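Local coordinates for protein UDP-N-acetylglucosamine 2-epimerase (Methanocaldococcus jannaschii, PDB 4NES) that probably catalyses the reversible epimerisation at C-2 of UDP-N-acetylglucosamine, giving UDP-N-acetylmannosamine, the activated donor of ManNAc residues, at residues I19-K25 and G354-V358; N169-T175 and E293-L298; V317-I321 and A333-M337. All blocks are in the same frame, centred on the assembly; numbering follows the deposited sequence.

Contact 1. Residues I19-K25 and G354-V358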
loop_
_atom_site.group_PDB
_atom_site.type_symbol
_atom_site.label_atom_id
_atom_site.label_comp_id
_atom_site.label_asym_id
_atom_site.label_seq_id
_atom_site.Cartn_x
_atom_site.Cartn_y
_atom_site.Cartn_z
ATOM N N ILE A 19 23.884 -3.515 7.647
ATOM C CA ILE A 19 23.076 -3.151 8.810
ATOM C C ILE A 19 23.237 -4.185 9.919
ATOM O O ILE A 19 23.415 -3.839 11.104
ATOM C CB ILE A 19 21.603 -2.962 8.409
ATOM C CG1 ILE A 19 21.486 -1.671 7.602
ATOM C CG2 ILE A 19 20.710 -2.916 9.641
ATOM C CD1 ILE A 19 20.193 -1.546 6.830
ATOM N N ILE A 20 23.229 -5.456 9.537
ATOM C CA ILE A 20 23.509 -6.534 10.475
ATOM C C ILE A 20 24.906 -6.390 11.087
ATOM O O ILE A 20 25.055 -6.532 12.312
ATOM C CB ILE A 20 23.311 -7.909 9.801
ATOM C CG1 ILE A 20 21.820 -8.102 9.496
ATOM C CG2 ILE A 20 23.880 -9.043 10.666
ATOM C CD1 ILE A 20 21.502 -9.212 8.512
ATOM N N ARG A 21 25.918 -6.074 10.276
ATOM C CA ARG A 21 27.281 -5.860 10.797
ATOM C C ARG A 21 27.284 -4.764 11.864
ATOM O O ARG A 21 27.923 -4.888 12.929
ATOM C CB ARG A 21 28.240 -5.473 9.667
ATOM C CG ARG A 21 28.678 -6.607 8.736
ATOM C CD ARG A 21 29.663 -7.565 9.407
ATOM N NE ARG A 21 28.976 -8.613 10.153
ATOM C CZ ARG A 21 28.501 -9.730 9.608
ATOM N NH1 ARG A 21 28.645 -9.955 8.307
ATOM N NH2 ARG A 21 27.882 -10.624 10.360
ATOM N N ALA A 22 26.540 -3.698 11.594
ATOM C CA ALA A 22 26.463 -2.585 12.532
ATOM C C ALA A 22 25.699 -2.953 13.805
ATOM O O ALA A 22 26.134 -2.615 14.909
ATOM C CB ALA A 22 25.850 -1.373 11.870
ATOM N N LEU A 23 24.568 -3.643 13.663
ATOM C CA LEU A 23 23.791 -4.091 14.817
ATOM C C LEU A 23 24.583 -5.001 15.752
ATOM O O LEU A 23 24.381 -4.967 16.971
ATOM C CB LEU A 23 22.522 -4.814 14.370
ATOM C CG LEU A 23 21.425 -3.936 13.786
ATOM C CD1 LEU A 23 20.372 -4.780 13.071
ATOM C CD2 LEU A 23 20.783 -3.103 14.888
ATOM N N GLU A 24 25.469 -5.816 15.185
ATOM C CA GLU A 24 26.291 -6.733 15.976
ATOM C C GLU A 24 27.234 -6.012 16.924
ATOM O O GLU A 24 27.700 -6.599 17.903
ATOM C CB GLU A 24 27.094 -7.655 15.062
ATOM C CG GLU A 24 26.274 -8.740 14.412
ATOM C CD GLU A 24 27.063 -9.465 13.343
ATOM O OE1 GLU A 24 28.186 -9.010 13.038
ATOM O OE2 GLU A 24 26.559 -10.476 12.814
ATOM N N LYS A 25 27.519 -4.747 16.644
ATOM C CA LYS A 25 28.418 -3.961 17.495
ATOM C C LYS A 25 27.658 -3.183 18.562
ATOM O O LYS A 25 28.237 -2.329 19.239
ATOM C CB LYS A 25 29.205 -2.967 16.655
ATOM C CG LYS A 25 30.033 -3.611 15.557
ATOM C CD LYS A 25 30.737 -2.557 14.719
ATOM C CE LYS A 25 31.632 -3.202 13.672
ATOM N NZ LYS A 25 30.880 -4.112 12.752
ATOM N N GLY A 354 25.304 1.580 6.543
ATOM C CA GLY A 354 24.767 0.673 7.546
ATOM C C GLY A 354 24.942 1.217 8.949
ATOM O O GLY A 354 24.006 1.219 9.743
ATOM N N GLU A 355 26.138 1.700 9.255
ATOM C CA GLU A 355 26.398 2.254 10.577
ATOM C C GLU A 355 25.547 3.495 10.826
ATOM O O GLU A 355 25.033 3.676 11.928
ATOM C CB GLU A 355 27.891 2.543 10.747
ATOM C CG GLU A 355 28.749 1.285 10.949
ATOM C CD GLU A 355 28.714 0.736 12.366
ATOM O OE1 GLU A 355 28.007 1.305 13.226
ATOM O OE2 GLU A 355 29.416 -0.266 12.625
ATOM N N ARG A 356 25.385 4.335 9.806
ATOM C CA ARG A 356 24.597 5.561 9.969
ATOM C C ARG A 356 23.124 5.243 10.232
ATOM O O ARG A 356 22.492 5.855 11.092
ATOM C CB ARG A 356 24.739 6.470 8.751
ATOM C CG ARG A 356 23.793 7.666 8.744
ATOM C CD ARG A 356 24.406 8.924 9.344
ATOM N NE ARG A 356 23.634 10.104 8.957
ATOM C CZ ARG A 356 22.767 10.738 9.736
ATOM N NH1 ARG A 356 22.566 10.326 10.969
ATOM N NH2 ARG A 356 22.099 11.788 9.263
ATOM N N ILE A 357 22.597 4.263 9.504
ATOM C CA ILE A 357 21.218 3.810 9.694
ATOM C C ILE A 357 20.984 3.317 11.115
ATOM O O ILE A 357 20.008 3.711 11.761
ATOM C CB ILE A 357 20.871 2.717 8.683
ATOM C CG1 ILE A 357 20.697 3.349 7.301
ATOM C CG2 ILE A 357 19.579 1.993 9.081
ATOM C CD1 ILE A 357 20.650 2.335 6.161
ATOM N N VAL A 358 21.894 2.493 11.626
ATOM C CA VAL A 358 21.751 1.986 12.984
ATOM C C VAL A 358 21.853 3.113 14.022
ATOM O O VAL A 358 21.121 3.112 15.013
ATOM C CB VAL A 358 22.753 0.839 13.260
ATOM C CG1 VAL A 358 22.719 0.406 14.712
ATOM C CG2 VAL A 358 22.426 -0.351 12.385
HETATM O O HOH W 1 27.270 -0.090 15.111
HETATM O O HOH W 2 29.879 -2.019 10.926
#
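Val358 presses its CG2 methyl into the side of helix 10-23, where it meets Ala22 CB at 3.6 Å, Leu23 CG at 4.0 Å and the carbonyl O of Ile19. CG1 stands anti to the backbone N (chi1 174°), which leaves CG2 beside that N and turned to Ala22, while CG1 reaches Leu23 CD2. Ile19 fills the next turn: its CG1 lies over the bare CA of Gly354 at 4.0 Å, and its CD1 crosses Ile357 CD1 at about a right angle. With only a methyl at Ala22 and no side chain at Gly354, the short segment axes come to 8.1 Å, with a crossing angle of -58°. Val116 of strand 112-116 touches both Ile19 and Ile357 on the buried side.

The outer side is looser and wet. Glu355 starts away from helix 10-23, but its chain bends at chi2 (-80°) and lays the carboxylate over Ala22 CB. The Lys25 chain crosses that of Glu355 at about a right angle, its CD 3.4 Å from Glu355 OE2. Lys25 NZ stays 4.1 Å from Glu355 OE2, too far for direct ion pairing, and a water joins them. Another water links OE1 to Ala22 O; Lys25 NZ itself donates to Arg21 O. The arrangement fits the GT-B fold, in which the C-terminal helix crosses back to pack on the N-terminal Rossmann-like domain.

Contact 2. Residues N169-T175 and E293-L298. With UDP (uridine-5'-diphosphate), chain C.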
loop_
_atom_site.group_PDB
_atom_site.type_symbol
_atom_site.label_atom_id
_atom_site.label_comp_id
_atom_site.label_asym_id
_atom_site.label_seq_id
_atom_site.Cartn_x
_atom_site.Cartn_y
_atom_site.Cartn_z
ATOM N N ASN A 169 23.747 4.430 -0.178
ATOM C CA ASN A 169 23.220 3.087 -0.358
ATOM C C ASN A 169 24.127 2.071 0.313
ATOM O O ASN A 169 25.339 2.083 0.090
ATOM C CB ASN A 169 23.039 2.771 -1.851
ATOM C CG ASN A 169 22.123 1.582 -2.091
ATOM O OD1 ASN A 169 22.302 0.506 -1.523
ATOM N ND2 ASN A 169 21.097 1.788 -2.914
ATOM N N THR A 170 23.542 1.195 1.136
ATOM C CA THR A 170 24.319 0.140 1.806
ATOM C C THR A 170 25.055 -0.800 0.839
ATOM O O THR A 170 25.965 -1.532 1.259
ATOM C CB THR A 170 23.455 -0.726 2.741
ATOM O OG1 THR A 170 22.431 -1.367 1.975
ATOM C CG2 THR A 170 22.815 0.109 3.851
ATOM N N ILE A 171 24.680 -0.810 -0.437
ATOM C CA ILE A 171 25.401 -1.634 -1.391
ATOM C C ILE A 171 26.855 -1.178 -1.520
ATOM O O ILE A 171 27.739 -1.998 -1.806
ATOM C CB ILE A 171 24.705 -1.674 -2.770
ATOM C CG1 ILE A 171 25.216 -2.855 -3.585
ATOM C CG2 ILE A 171 24.876 -0.354 -3.517
ATOM C CD1 ILE A 171 24.914 -4.187 -2.952
ATOM N N VAL A 172 27.132 0.106 -1.276
ATOM C CA VAL A 172 28.523 0.557 -1.251
ATOM C C VAL A 172 29.274 -0.131 -0.115
ATOM O O VAL A 172 30.357 -0.670 -0.334
ATOM C CB VAL A 172 28.658 2.090 -1.117
ATOM C CG1 VAL A 172 30.137 2.501 -1.148
ATOM C CG2 VAL A 172 27.911 2.782 -2.224
ATOM N N ASP A 173 28.702 -0.113 1.090
ATOM C CA ASP A 173 29.295 -0.826 2.224
ATOM C C ASP A 173 29.573 -2.278 1.852
ATOM O O ASP A 173 30.654 -2.801 2.107
ATOM C CB ASP A 173 28.345 -0.919 3.432
ATOM C CG ASP A 173 27.728 0.405 3.865
ATOM O OD1 ASP A 173 27.524 1.327 3.057
ATOM O OD2 ASP A 173 27.368 0.481 5.063
ATOM N N ALA A 174 28.574 -2.947 1.283
ATOM C CA ALA A 174 28.680 -4.372 0.987
ATOM C C ALA A 174 29.776 -4.654 -0.039
ATOM O O ALA A 174 30.592 -5.573 0.131
ATOM C CB ALA A 174 27.351 -4.919 0.507
ATOM N N THR A 175 29.808 -3.849 -1.092
ATOM C CA THR A 175 30.783 -4.048 -2.152
ATOM C C THR A 175 32.171 -3.747 -1.588
ATOM O O THR A 175 33.148 -4.427 -1.922
ATOM C CB THR A 175 30.445 -3.178 -3.394
ATOM O OG1 THR A 175 29.069 -3.360 -3.750
ATOM C CG2 THR A 175 31.301 -3.569 -4.574
ATOM N N GLU A 293 24.044 -0.615 -9.699
ATOM C CA GLU A 293 24.797 0.080 -8.664
ATOM C C GLU A 293 26.223 -0.441 -8.540
ATOM O O GLU A 293 27.170 0.341 -8.496
ATOM C CB GLU A 293 24.062 -0.027 -7.326
ATOM C CG GLU A 293 22.770 0.781 -7.323
ATOM C CD GLU A 293 21.756 0.314 -6.298
ATOM O OE1 GLU A 293 21.935 -0.776 -5.719
ATOM O OE2 GLU A 293 20.762 1.043 -6.089
ATOM N N GLU A 294 26.374 -1.761 -8.490
ATOM C CA GLU A 294 27.697 -2.362 -8.382
ATOM C C GLU A 294 28.588 -2.055 -9.575
ATOM O O GLU A 294 29.774 -1.792 -9.404
ATOM C CB GLU A 294 27.579 -3.867 -8.144
ATOM C CG GLU A 294 26.984 -4.136 -6.773
ATOM C CD GLU A 294 26.505 -5.546 -6.577
ATOM O OE1 GLU A 294 26.316 -6.282 -7.573
ATOM O OE2 GLU A 294 26.288 -5.919 -5.409
ATOM N N ALA A 295 28.020 -2.081 -10.779
ATOM C CA ALA A 295 28.781 -1.740 -11.978
ATOM C C ALA A 295 29.337 -0.326 -11.829
ATOM O O ALA A 295 30.510 -0.069 -12.109
ATOM C CB ALA A 295 27.898 -1.852 -13.215
ATOM N N CYS A 296 28.504 0.583 -11.335
ATOM C CA CYS A 296 28.923 1.962 -11.169
ATOM C C CYS A 296 30.051 2.067 -10.135
ATOM O O CYS A 296 31.079 2.727 -10.359
ATOM C CB CYS A 296 27.718 2.808 -10.764
ATOM S SG CYS A 296 28.054 4.566 -10.570
ATOM N N ILE A 297 29.868 1.389 -9.011
ATOM C CA ILE A 297 30.838 1.409 -7.925
ATOM C C ILE A 297 32.183 0.823 -8.352
ATOM O O ILE A 297 33.248 1.367 -8.017
ATOM C CB ILE A 297 30.269 0.635 -6.720
ATOM C CG1 ILE A 297 29.061 1.386 -6.140
ATOM C CG2 ILE A 297 31.352 0.400 -5.658
ATOM C CD1 ILE A 297 28.138 0.516 -5.285
ATOM N N LEU A 298 32.133 -0.265 -9.114
ATOM C CA LEU A 298 33.330 -0.973 -9.553
ATOM C C LEU A 298 33.980 -0.360 -10.790
ATOM O O LEU A 298 35.022 -0.851 -11.247
ATOM C CB LEU A 298 32.992 -2.435 -9.832
ATOM C CG LEU A 298 32.548 -3.224 -8.610
ATOM C CD1 LEU A 298 32.016 -4.596 -9.014
ATOM C CD2 LEU A 298 33.705 -3.355 -7.621
HETATM N N1 UDP C . 24.226 -11.411 -7.338
HETATM C C2 UDP C . 24.910 -12.469 -6.842
HETATM N N3 UDP C . 25.078 -13.574 -7.600
HETATM C C4 UDP C . 24.582 -13.675 -8.853
HETATM C C5 UDP C . 23.866 -12.601 -9.399
HETATM C C6 UDP C . 23.697 -11.469 -8.594
HETATM O O2 UDP C . 25.383 -12.429 -5.703
HETATM O O4 UDP C . 24.777 -14.840 -9.589
HETATM C "C1'" UDP C . 23.969 -10.197 -6.543
HETATM C "C2'" UDP C . 24.455 -8.940 -7.042
HETATM O "O2'" UDP C . 25.831 -8.796 -6.766
HETATM C "C3'" UDP C . 23.588 -7.958 -6.377
HETATM C "C4'" UDP C . 22.340 -8.675 -6.164
HETATM O "O4'" UDP C . 22.555 -10.013 -6.540
HETATM O "O3'" UDP C . 24.078 -7.504 -5.146
HETATM C "C5'" UDP C . 21.208 -8.171 -6.994
HETATM O "O5'" UDP C . 20.058 -8.969 -6.855
HETATM P PA UDP C . 19.020 -9.184 -8.033
HETATM O O1A UDP C . 18.517 -10.609 -7.954
HETATM O O2A UDP C . 19.694 -8.878 -9.354
HETATM O O3A UDP C . 17.776 -8.250 -7.771
HETATM P PB UDP C . 17.506 -6.711 -7.906
HETATM O O1B UDP C . 18.722 -5.927 -7.437
HETATM O O2B UDP C . 17.147 -6.406 -9.337
HETATM O O3B UDP C . 16.320 -6.518 -7.003
HETATM O O HOH W 3 20.473 3.623 -5.078
#
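Ile171 and Glu294 meet beside the bound UDP: the CD1 methyl of Ile171 comes within 3.3 Å of Glu294 OE2, the two side chains crossing at about a right angle. The Glu294 chain runs extended beyond CG (chi2 165°) and brings its carboxylate to the ribose, where OE1 accepts from UDP O2' at 2.7 Å and OE2 from UDP O3' at 2.7 Å. Nearer the backbone, Glu294 CG rests on Thr175 OG1 and Ile171 CG1. Next to this, Ile297 CD1 touches both Ile171 CG2 and Val172 CG2, 3.8 Å from each, and Thr175 CG2 lies against Leu298 CD2.

Behind these groups lies a second shell. Thr175 OG1 donates to Ile171 O at 2.7 Å, while Thr175 N reaches the same oxygen from the opposite face of its plane. Tyr271 OH is hydrogen-bonded to both Thr175 OG1 and Glu294 OE2, tying the ribose-binding carboxylate to helix 170-183. At the start of that helix Asn169 is the N-cap, its OD1 accepting from Ile171 N in a nearly straight bond (168°). Its amide is turned 66° from the Glu293 carboxylate, and a water bridges ND2 to Glu293 OE2. Glu293 has stronger partners in Arg311 and Lys15.

Were Glu294 an alanine, both ribose hydroxyls would probably lose their carboxylate acceptor and Tyr271 one of its partners. The paired acceptors thus recognise the ribose diol, while Ile171, Val172, Thr175 and Ile297 pack the helix that carries Glu294 against helix 170-183.

Contact 3. Residues V317-I321 and A333-M337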
loop_
_atom_site.group_PDB
_atom_site.type_symbol
_atom_site.label_atom_id
_atom_site.label_comp_id
_atom_site.label_asym_id
_atom_site.label_seq_id
_atom_site.Cartn_x
_atom_site.Cartn_y
_atom_site.Cartn_z
ATOM N N VAL A 317 25.794 10.182 -14.266
ATOM C CA VAL A 317 27.258 10.291 -14.151
ATOM C C VAL A 317 28.020 9.648 -15.317
ATOM O O VAL A 317 29.243 9.780 -15.408
ATOM C CB VAL A 317 27.802 9.741 -12.798
ATOM C CG1 VAL A 317 27.109 10.416 -11.632
ATOM C CG2 VAL A 317 27.653 8.222 -12.715
ATOM N N GLY A 318 27.300 8.947 -16.196
ATOM C CA GLY A 318 27.868 8.407 -17.425
ATOM C C GLY A 318 28.244 6.934 -17.368
ATOM O O GLY A 318 28.833 6.388 -18.312
ATOM N N ALA A 319 27.890 6.288 -16.266
ATOM C CA ALA A 319 28.302 4.914 -16.001
ATOM C C ALA A 319 27.388 3.890 -16.675
ATOM O O ALA A 319 27.753 2.724 -16.779
ATOM C CB ALA A 319 28.356 4.666 -14.498
ATOM N N ASN A 320 26.216 4.331 -17.141
ATOM C CA ASN A 320 25.119 3.429 -17.498
ATOM C C ASN A 320 24.337 4.052 -18.640
ATOM O O ASN A 320 24.305 5.278 -18.780
ATOM C CB ASN A 320 24.221 3.240 -16.264
ATOM C CG ASN A 320 23.170 2.127 -16.415
ATOM O OD1 ASN A 320 23.221 1.292 -17.326
ATOM N ND2 ASN A 320 22.226 2.103 -15.476
ATOM N N ILE A 321 23.726 3.204 -19.457
ATOM C CA ILE A 321 22.904 3.652 -20.576
ATOM C C ILE A 321 21.733 2.688 -20.714
ATOM O O ILE A 321 21.906 1.474 -20.559
ATOM C CB ILE A 321 23.738 3.730 -21.875
ATOM C CG1 ILE A 321 22.890 4.213 -23.054
ATOM C CG2 ILE A 321 24.411 2.398 -22.166
ATOM C CD1 ILE A 321 23.729 4.592 -24.249
ATOM N N ALA A 333 25.094 1.159 -27.974
ATOM C CA ALA A 333 25.539 1.285 -26.587
ATOM C C ALA A 333 26.823 0.504 -26.295
ATOM O O ALA A 333 27.673 0.968 -25.532
ATOM C CB ALA A 333 24.438 0.858 -25.644
ATOM N N VAL A 334 26.959 -0.681 -26.880
ATOM C CA VAL A 334 28.171 -1.466 -26.689
ATOM C C VAL A 334 29.378 -0.711 -27.236
ATOM O O VAL A 334 30.418 -0.635 -26.585
ATOM C CB VAL A 334 28.052 -2.871 -27.316
ATOM C CG1 VAL A 334 29.392 -3.575 -27.311
ATOM C CG2 VAL A 334 27.021 -3.702 -26.565
ATOM N N GLU A 335 29.230 -0.129 -28.426
ATOM C CA GLU A 335 30.305 0.666 -29.006
ATOM C C GLU A 335 30.687 1.840 -28.104
ATOM O O GLU A 335 31.866 2.070 -27.839
ATOM C CB GLU A 335 29.911 1.179 -30.391
ATOM C CG GLU A 335 31.041 1.873 -31.129
ATOM C CD GLU A 335 30.638 2.306 -32.522
ATOM O OE1 GLU A 335 31.367 1.980 -33.483
ATOM O OE2 GLU A 335 29.593 2.976 -32.654
ATOM N N ILE A 336 29.682 2.571 -27.631
ATOM C CA ILE A 336 29.903 3.719 -26.757
ATOM C C ILE A 336 30.617 3.288 -25.481
ATOM O O ILE A 336 31.616 3.888 -25.084
ATOM C CB ILE A 336 28.567 4.399 -26.396
ATOM C CG1 ILE A 336 27.912 4.987 -27.656
ATOM C CG2 ILE A 336 28.767 5.477 -25.334
ATOM C CD1 ILE A 336 26.486 5.455 -27.449
HETATM N N MSE A 337 30.116 2.232 -24.853
HETATM C CA MSE A 337 30.653 1.807 -23.562
HETATM C C MSE A 337 32.019 1.124 -23.661
HETATM O O MSE A 337 32.814 1.191 -22.727
HETATM C CB MSE A 337 29.639 0.924 -22.837
HETATM C CG MSE A 337 28.401 1.679 -22.390
HETATM SE SE MSE A 337 28.878 3.333 -21.464
HETATM C CE MSE A 337 27.653 3.200 -19.973
#
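Met337 and Ile321 bury the most surface here, sliding past each other in opposite directions between helix 327-338 and the edge strand 320-322. Met337, modelled as selenomethionine, bends at chi2 (-48°) and again at chi3, which carries its CE methyl across to the main chain leading into the strand. There CE lies 3.2 Å from Ala319 O and 3.4 Å from Asn320 N, with Gly318 O a little farther off. The same methyl also reaches Ile321 CG2 at 4.0 Å.

Ile321 points at the helix. With CG1 anti to the backbone N (chi1 -179°), its CG2 is placed between N and the carbonyl carbon and packs on Ala333 CB at 3.8 Å; Ile321 CD1 passes Ala333 CB and comes near Ile336 CD1 at the more exposed margin. Ala333, the third main contributor, also rests on Ile303 of the neighbouring strand, as does Ile321.

Gly318, with positive phi (99°), ends helix 313-316 in a Schellman motif and turns the chain into the strand. Strand 320-322 followed by a helix covering one face of the parallel sheet is a beta-alpha unit, the last one at the edge of the Rossmann-like C-terminal domain of a GT-B fold.

The contacts run in a row across the molecule: the centres of contacts 1 and 2 are about 17 Å apart, those of 2 and 3 about 18 Å, those of 1 and 3 about 34 Å. Contact 1 (helices 10-23 and 353-363) packs beside the seven-stranded sheet of the N-terminal domain and closes a loop holding the others in series. Contact 2 (helices 170-183 and 289-298) bridges the domains beside UDP; contact 3 (strand 320-322, helix 327-338) edges the six-stranded C-terminal sheet. Helix 353-363 follows helix 327-338 in the chain. Gly354 N probably bonds Asp173 OD2, and Cys296 SG packs on Ala319 CB, so packing continues between domains past the nucleotide.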